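Local coordinates for protein alcohol dehydrogenase (Escherichia coli, PDB 5VM2) that is of unknown specificity but probably works as a zinc-containing, NAD(H)- or NADP(H)-dependent oxidoreductase acting on alcohol groups, at residues A[1-11]-A[15-27]. Numbering follows the deposited sequence.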
# COMPACT_ATOMS: atom_id res chain seq x y z
N MET A 1 -19.74 -21.22 -9.43
CA MET A 1 -20.05 -21.73 -10.76
C MET A 1 -19.95 -20.62 -11.81
O MET A 1 -19.65 -20.88 -12.97
CB MET A 1 -21.45 -22.36 -10.77
CG MET A 1 -21.88 -22.88 -12.13
SD MET A 1 -23.67 -23.11 -12.26
CE MET A 1 -23.83 -23.56 -13.98
N LYS A 2 -20.21 -19.40 -11.36
CA LYS A 2 -20.15 -18.22 -12.21
C LYS A 2 -19.25 -17.16 -11.58
O LYS A 2 -18.96 -17.21 -10.39
CB LYS A 2 -21.55 -17.66 -12.45
CG LYS A 2 -21.57 -16.36 -13.24
CD LYS A 2 -22.47 -15.33 -12.58
CE LYS A 2 -22.58 -14.07 -13.43
NZ LYS A 2 -22.65 -12.84 -12.59
N ASN A 3 -18.83 -16.21 -12.40
CA ASN A 3 -17.97 -15.12 -11.97
C ASN A 3 -18.58 -13.78 -12.36
O ASN A 3 -19.52 -13.70 -13.16
CB ASN A 3 -16.57 -15.28 -12.58
CG ASN A 3 -15.52 -14.47 -11.87
OD1 ASN A 3 -15.72 -14.00 -10.75
ND2 ASN A 3 -14.37 -14.28 -12.52
N SER A 4 -18.03 -12.72 -11.79
CA SER A 4 -18.35 -11.35 -12.17
C SER A 4 -17.17 -10.47 -11.81
O SER A 4 -16.29 -10.86 -11.04
CB SER A 4 -19.63 -10.85 -11.49
OG SER A 4 -19.40 -10.51 -10.14
N LYS A 5 -17.13 -9.28 -12.40
CA LYS A 5 -16.11 -8.30 -12.07
C LYS A 5 -16.74 -6.92 -11.98
O LYS A 5 -17.70 -6.61 -12.69
CB LYS A 5 -14.96 -8.24 -13.10
CG LYS A 5 -14.64 -9.54 -13.81
CD LYS A 5 -13.68 -9.31 -14.98
CE LYS A 5 -14.36 -8.64 -16.17
NZ LYS A 5 -13.50 -8.62 -17.39
N ALA A 6 -16.17 -6.09 -11.11
CA ALA A 6 -16.51 -4.67 -11.06
C ALA A 6 -15.61 -3.92 -12.04
O ALA A 6 -14.38 -4.01 -11.96
CB ALA A 6 -16.33 -4.12 -9.64
N ILE A 7 -16.23 -3.19 -12.96
CA ILE A 7 -15.53 -2.53 -14.05
C ILE A 7 -15.76 -1.03 -13.94
O ILE A 7 -16.85 -0.58 -13.57
CB ILE A 7 -16.00 -3.06 -15.42
CG1 ILE A 7 -15.28 -4.36 -15.76
CG2 ILE A 7 -15.79 -2.04 -16.53
CD1 ILE A 7 -15.41 -5.40 -14.70
N LEU A 8 -14.72 -0.25 -14.24
CA LEU A 8 -14.86 1.20 -14.42
C LEU A 8 -15.43 1.44 -15.81
O LEU A 8 -14.70 1.55 -16.80
CB LEU A 8 -13.53 1.90 -14.21
CG LEU A 8 -13.57 3.42 -14.34
CD1 LEU A 8 -14.18 4.06 -13.09
CD2 LEU A 8 -12.18 3.98 -14.60
N GLN A 9 -16.76 1.51 -15.89
CA GLN A 9 -17.43 1.73 -17.17
C GLN A 9 -17.04 3.07 -17.78
O GLN A 9 -16.88 3.19 -19.00
CB GLN A 9 -18.94 1.63 -16.96
CG GLN A 9 -19.78 1.95 -18.17
CD GLN A 9 -21.26 1.72 -17.90
OE1 GLN A 9 -21.98 2.63 -17.51
NE2 GLN A 9 -21.70 0.48 -18.10
N VAL A 10 -16.90 4.09 -16.94
CA VAL A 10 -16.37 5.39 -17.33
C VAL A 10 -15.92 6.01 -16.02
O VAL A 10 -16.46 5.65 -14.96
CB VAL A 10 -17.42 6.23 -18.07
CG1 VAL A 10 -18.30 7.01 -17.09
CG2 VAL A 10 -16.77 7.17 -19.09
N PRO A 11 -14.95 6.93 -16.04
CA PRO A 11 -14.48 7.53 -14.79
C PRO A 11 -15.62 8.03 -13.92
O PRO A 11 -16.48 8.79 -14.37
CB PRO A 11 -13.59 8.68 -15.27
CG PRO A 11 -13.00 8.15 -16.54
CD PRO A 11 -14.08 7.29 -17.18
N LYS A 15 -19.77 -0.56 -12.50
CA LYS A 15 -20.80 -1.58 -12.37
C LYS A 15 -20.18 -2.96 -12.45
O LYS A 15 -19.02 -3.13 -12.83
CB LYS A 15 -21.92 -1.46 -13.42
CG LYS A 15 -22.27 -0.04 -13.79
CD LYS A 15 -23.76 0.14 -13.89
CE LYS A 15 -24.11 1.47 -14.52
NZ LYS A 15 -24.04 1.37 -16.00
N ILE A 16 -21.00 -3.95 -12.10
CA ILE A 16 -20.60 -5.35 -12.02
C ILE A 16 -21.19 -6.07 -13.22
O ILE A 16 -22.42 -6.10 -13.39
CB ILE A 16 -21.06 -5.98 -10.70
CG1 ILE A 16 -20.47 -5.22 -9.51
CG2 ILE A 16 -20.69 -7.46 -10.65
CD1 ILE A 16 -21.03 -5.65 -8.18
N ILE A 17 -20.33 -6.63 -14.06
CA ILE A 17 -20.76 -7.35 -15.25
C ILE A 17 -20.35 -8.81 -15.10
O ILE A 17 -19.50 -9.17 -14.29
CB ILE A 17 -20.19 -6.75 -16.54
CG1 ILE A 17 -18.66 -6.73 -16.50
CG2 ILE A 17 -20.74 -5.35 -16.76
CD1 ILE A 17 -18.02 -6.06 -17.69
N SER A 18 -20.96 -9.66 -15.92
CA SER A 18 -20.62 -11.07 -15.89
C SER A 18 -19.20 -11.29 -16.40
O SER A 18 -18.64 -10.49 -17.15
CB SER A 18 -21.61 -11.89 -16.72
OG SER A 18 -21.62 -13.24 -16.31
N ALA A 19 -18.61 -12.39 -15.95
CA ALA A 19 -17.27 -12.77 -16.37
C ALA A 19 -17.13 -14.28 -16.25
O ALA A 19 -17.82 -14.91 -15.45
CB ALA A 19 -16.19 -12.08 -15.54
N GLU A 20 -16.24 -14.84 -17.06
CA GLU A 20 -15.99 -16.26 -17.01
C GLU A 20 -15.01 -16.57 -15.89
O GLU A 20 -14.18 -15.74 -15.51
CB GLU A 20 -15.46 -16.77 -18.35
CG GLU A 20 -16.49 -16.74 -19.46
CD GLU A 20 -16.55 -18.04 -20.22
OE1 GLU A 20 -15.91 -19.02 -19.78
OE2 GLU A 20 -17.25 -18.09 -21.26
N ILE A 21 -15.11 -17.78 -15.35
CA ILE A 21 -14.18 -18.22 -14.32
C ILE A 21 -12.85 -18.55 -14.99
O ILE A 21 -12.81 -19.41 -15.88
CB ILE A 21 -14.73 -19.42 -13.53
CG1 ILE A 21 -16.04 -19.04 -12.84
CG2 ILE A 21 -13.71 -19.90 -12.51
CD1 ILE A 21 -16.48 -20.02 -11.77
N PRO A 22 -11.76 -17.89 -14.61
CA PRO A 22 -10.49 -18.14 -15.28
C PRO A 22 -9.99 -19.55 -15.00
O PRO A 22 -10.33 -20.17 -13.99
CB PRO A 22 -9.54 -17.10 -14.68
CG PRO A 22 -10.42 -16.14 -13.92
CD PRO A 22 -11.63 -16.92 -13.52
N VAL A 23 -9.20 -20.07 -15.93
CA VAL A 23 -8.57 -21.38 -15.80
C VAL A 23 -7.12 -21.16 -15.40
O VAL A 23 -6.39 -20.47 -16.13
CB VAL A 23 -8.68 -22.19 -17.10
CG1 VAL A 23 -7.77 -23.40 -17.04
CG2 VAL A 23 -10.12 -22.60 -17.34
N PRO A 24 -6.66 -21.72 -14.28
CA PRO A 24 -5.27 -21.48 -13.87
C PRO A 24 -4.30 -22.14 -14.83
O PRO A 24 -4.48 -23.29 -15.22
CB PRO A 24 -5.19 -22.11 -12.47
CG PRO A 24 -6.55 -22.70 -12.19
CD PRO A 24 -7.31 -22.75 -13.47
N LYS A 25 -3.27 -21.39 -15.23
CA LYS A 25 -2.15 -22.00 -15.91
C LYS A 25 -1.45 -22.97 -14.96
O LYS A 25 -1.74 -23.03 -13.76
CB LYS A 25 -1.18 -20.93 -16.42
CG LYS A 25 -1.83 -19.80 -17.21
CD LYS A 25 -1.97 -20.14 -18.69
CE LYS A 25 -2.27 -18.90 -19.51
NZ LYS A 25 -3.43 -18.14 -18.96
N GLU A 26 -0.50 -23.73 -15.50
CA GLU A 26 0.06 -24.84 -14.73
C GLU A 26 0.87 -24.38 -13.52
O GLU A 26 1.15 -25.20 -12.64
CB GLU A 26 0.93 -25.72 -15.63
CG GLU A 26 2.12 -25.02 -16.25
CD GLU A 26 3.11 -26.00 -16.83
OE1 GLU A 26 4.28 -25.61 -17.03
OE2 GLU A 26 2.73 -27.16 -17.08
N ASP A 27 1.27 -23.11 -13.46
CA ASP A 27 2.01 -22.60 -12.31
C ASP A 27 1.19 -21.63 -11.47
O ASP A 27 1.75 -20.92 -10.63
CB ASP A 27 3.30 -21.92 -12.77
CG ASP A 27 3.05 -20.61 -13.50
OD1 ASP A 27 2.13 -20.57 -14.35
OD2 ASP A 27 3.76 -19.62 -13.22
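Lys15 O is gripped by Ile7 N at 2.8 Å in a nearly straight bond, and Ala6 CA adds a weaker C-H...O contact. Lys15 N returns a bond to Ile7 O. Next come the bonds Lys5 N to Ile17 O and Ile17 N to Lys5 O, both 3.0 Å. At Asn3 and Ala19 the ladder loosens: Ala19 N bonds Asn3 O from above the carbonyl plane, and Asn3 N to Ala19 O is weak at 3.5 Å. Past the strand end Asn3 ND2 bonds Glu20 O weakly at 3.3 Å, and also Tyr128 O. With CG swung toward the eclipsed position beside the backbone N (chi1 -31°), the Lys5 chain lies against Ala19, CG to CB 3.4 Å, a tight fit. Its NZ forms a salt bridge with Glu60. On the same face Ile7 and Ile17 cross at about a right angle, Ile7 CG1 to Ile17 CD1 3.8 Å. Ser4 turns from them; its OG touches Ile16 CG2 and bonds Tyr321 OH. Near the turn, Lys15 NZ donates to Gln9 OE1 at 2.8 Å. This is a twisted N-terminal antiparallel hairpin with a classic beta bulge at Gln9 and Val10, packed beside Thr126 and Tyr128 in a zinc-containing alcohol dehydrogenase fold.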